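Local structure of 5' nucleotidase family protein (Staphylococcus aureus subsp. aureus, 4Q7F) at residues N70-Q75 and G108-N113. The protein belongs to the 5'-nucleotidase family, joining a metal-binding calcineurin-like phosphoesterase domain to a 5'-nucleotidase C-terminal domain. Residues are numbered along the deposited sequence; the frame is centred on the assembly and turned at random.
Sequences NGDFLQ and GNHEFN. With MG (magnesium ion), chain B; MN (manganese (II) ion), chain C; 3D1 ((2R,3S,5R)-5-(6-amino-9H-purin-9-yl)-tetrahydro-2-(hydroxymethyl)furan-3-ol), chain D.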
loop_
_atom_site.group_PDB
_atom_site.type_symbol
_atom_site.label_atom_id
_atom_site.label_comp_id
_atom_site.label_asym_id
_atom_site.label_seq_id
_atom_site.Cartn_x
_atom_site.Cartn_y
_atom_site.Cartn_z
ATOM N N ASN A 70 6.626 11.565 1.557
ATOM C CA ASN A 70 5.908 11.130 2.761
ATOM C C ASN A 70 5.672 9.631 2.899
ATOM O O ASN A 70 4.645 9.189 3.495
ATOM C CB ASN A 70 4.575 11.899 2.896
ATOM C CG ASN A 70 3.932 11.719 4.277
ATOM O OD1 ASN A 70 4.622 11.763 5.313
ATOM N ND2 ASN A 70 2.619 11.507 4.303
ATOM N N GLY A 71 6.601 8.821 2.379
ATOM C CA GLY A 71 6.511 7.369 2.580
ATOM C C GLY A 71 5.986 6.502 1.454
ATOM O O GLY A 71 5.328 6.969 0.531
ATOM N N ASP A 72 6.273 5.211 1.568
ATOM C CA ASP A 72 5.882 4.214 0.565
ATOM C C ASP A 72 6.582 4.524 -0.728
ATOM O O ASP A 72 5.950 4.676 -1.787
ATOM C CB ASP A 72 4.358 4.100 0.392
ATOM C CG ASP A 72 3.716 3.178 1.433
ATOM O OD1 ASP A 72 4.437 2.705 2.349
ATOM O OD2 ASP A 72 2.490 2.938 1.340
ATOM N N PHE A 73 7.902 4.594 -0.636
ATOM C CA PHE A 73 8.742 4.895 -1.777
ATOM C C PHE A 73 9.651 3.747 -2.197
ATOM O O PHE A 73 10.212 3.763 -3.287
ATOM C CB PHE A 73 9.642 6.112 -1.482
ATOM C CG PHE A 73 10.682 5.881 -0.408
ATOM C CD1 PHE A 73 11.939 5.389 -0.730
ATOM C CD2 PHE A 73 10.407 6.165 0.914
ATOM C CE1 PHE A 73 12.879 5.181 0.241
ATOM C CE2 PHE A 73 11.355 5.984 1.889
ATOM C CZ PHE A 73 12.594 5.479 1.556
ATOM N N LEU A 74 9.782 2.739 -1.366
ATOM C CA LEU A 74 10.752 1.670 -1.632
ATOM C C LEU A 74 10.165 0.418 -2.250
ATOM O O LEU A 74 10.892 -0.433 -2.745
ATOM C CB LEU A 74 11.467 1.373 -0.311
ATOM C CG LEU A 74 12.722 0.527 -0.275
ATOM C CD1 LEU A 74 13.817 1.129 -1.140
ATOM C CD2 LEU A 74 13.158 0.440 1.186
ATOM N N GLN A 75 8.845 0.313 -2.244
ATOM C CA GLN A 75 8.147 -0.848 -2.796
ATOM C C GLN A 75 6.914 -0.392 -3.560
ATOM O O GLN A 75 6.342 0.659 -3.267
ATOM C CB GLN A 75 7.717 -1.772 -1.645
ATOM C CG GLN A 75 7.000 -3.073 -2.045
ATOM C CD GLN A 75 5.530 -2.890 -2.411
ATOM O OE1 GLN A 75 4.885 -1.913 -2.018
ATOM N NE2 GLN A 75 4.988 -3.848 -3.160
ATOM N N GLY A 108 6.982 4.829 5.328
ATOM C CA GLY A 108 5.684 4.216 5.111
ATOM C C GLY A 108 5.803 2.742 5.471
ATOM O O GLY A 108 6.909 2.234 5.677
ATOM N N ASN A 109 4.666 2.040 5.576
ATOM C CA ASN A 109 4.708 0.638 5.921
ATOM C C ASN A 109 5.457 -0.250 4.932
ATOM O O ASN A 109 6.089 -1.226 5.336
ATOM C CB ASN A 109 3.291 0.066 6.145
ATOM C CG ASN A 109 2.387 0.254 4.942
ATOM O OD1 ASN A 109 2.024 1.382 4.596
ATOM N ND2 ASN A 109 1.964 -0.851 4.343
ATOM N N HIS A 110 5.368 0.065 3.648
ATOM C CA HIS A 110 6.032 -0.721 2.605
ATOM C C HIS A 110 7.544 -0.602 2.588
ATOM O O HIS A 110 8.224 -1.386 1.922
ATOM C CB HIS A 110 5.382 -0.454 1.232
ATOM C CG HIS A 110 3.961 -0.904 1.172
ATOM N ND1 HIS A 110 3.620 -2.231 1.046
ATOM C CD2 HIS A 110 2.793 -0.225 1.285
ATOM C CE1 HIS A 110 2.304 -2.350 1.055
ATOM N NE2 HIS A 110 1.780 -1.150 1.227
ATOM N N GLU A 111 8.084 0.369 3.325
ATOM C CA GLU A 111 9.534 0.453 3.484
ATOM C C GLU A 111 10.128 -0.747 4.208
ATOM O O GLU A 111 11.340 -0.962 4.155
ATOM C CB GLU A 111 9.946 1.734 4.202
ATOM C CG GLU A 111 10.359 2.836 3.238
ATOM C CD GLU A 111 9.186 3.427 2.499
ATOM O OE1 GLU A 111 8.994 3.055 1.329
ATOM O OE2 GLU A 111 8.447 4.223 3.102
ATOM N N PHE A 112 9.276 -1.525 4.896
ATOM C CA PHE A 112 9.715 -2.714 5.613
ATOM C C PHE A 112 9.549 -4.025 4.811
ATOM O O PHE A 112 10.086 -5.055 5.209
ATOM C CB PHE A 112 8.945 -2.810 6.949
ATOM C CG PHE A 112 9.193 -1.635 7.869
ATOM C CD1 PHE A 112 10.253 -1.655 8.778
ATOM C CD2 PHE A 112 8.385 -0.493 7.808
ATOM C CE1 PHE A 112 10.491 -0.581 9.622
ATOM C CE2 PHE A 112 8.633 0.598 8.637
ATOM C CZ PHE A 112 9.671 0.542 9.562
ATOM N N ASN A 113 8.826 -3.969 3.684
ATOM C CA ASN A 113 8.518 -5.138 2.858
ATOM C C ASN A 113 9.688 -6.007 2.445
ATOM O O ASN A 113 9.486 -7.165 2.146
ATOM C CB ASN A 113 7.815 -4.729 1.537
ATOM C CG ASN A 113 6.323 -4.409 1.693
ATOM O OD1 ASN A 113 5.651 -4.156 0.685
ATOM N ND2 ASN A 113 5.794 -4.453 2.915
HETATM MG MG MG B . 1.154 2.922 3.193
HETATM MN MN MN C . 0.944 3.319 -0.137
HETATM O "O5'" 3D1 D . -3.719 -0.930 4.645
HETATM C "C5'" 3D1 D . -3.180 -2.062 3.969
HETATM C "C4'" 3D1 D . -1.871 -1.705 3.285
HETATM O "O4'" 3D1 D . -1.281 -2.930 2.878
HETATM C "C1'" 3D1 D . -1.263 -3.064 1.454
HETATM N N9 3D1 D . -1.649 -4.455 1.088
HETATM C C4 3D1 D . -0.761 -5.439 1.054
HETATM N N3 3D1 D . 0.567 -5.505 1.296
HETATM C C2 3D1 D . 1.224 -6.674 1.180
HETATM N N1 3D1 D . 0.606 -7.836 0.833
HETATM C C6 3D1 D . -0.718 -7.905 0.567
HETATM N N6 3D1 D . -1.297 -9.089 0.228
HETATM C C5 3D1 D . -1.503 -6.657 0.686
HETATM N N7 3D1 D . -2.789 -6.284 0.517
HETATM C C8 3D1 D . -2.874 -4.954 0.774
HETATM C "C2'" 3D1 D . -2.137 -1.947 0.901
HETATM C "C3'" 3D1 D . -1.995 -0.904 1.995
HETATM O "O3'" 3D1 D . -0.783 -0.158 1.759
HETATM O O HOH W 1 -0.393 2.531 1.511
HETATM O O HOH W 2 0.173 1.026 -0.464
#
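A bend at chi2 (72°) folds the Glu111 side chain so that its carboxylate faces the backbone N-H groups of Asp72, Phe73 and Leu74, while Asp72, its CG anti to the carbonyl carbon (chi1 -84°), reaches out to the metals and to His110. Glu111 OE1 takes Phe73 N at 2.7 Å and also Leu74 N, both from one face of its plane. Glu111 OE2 takes Asp72 N on its syn lone pair and Gly108 N (2.7 Å) on the anti side. The carboxylate lies over one face of the Phe73 ring, towards its rim, Glu111 CD 3.4 Å from Phe73 CD2, the planes 20° apart. Asp72 OD2 bridges magnesium (2.3 Å) and manganese (2.2 Å), and OD1 accepts His110 N at 3.1 Å. Asn109 OD1 binds magnesium too; Asp27, His29 and His249 complete the protein ligands of manganese, His207 and His247 those of magnesium. Asn113 OD1, in the His110 ring plane, takes ND1 at 2.8 Å, which fixes the ring's rotation, and NE2 hydrogen-bonds with O3' of 3D1. These are metal-binding loops of the calcineurin-like phosphoesterase fold. Buried Glu111 is probably ionised, its charge stabilised by four N-H donors, consistent with a second-shell residue positioning the backbone that carries Asp72.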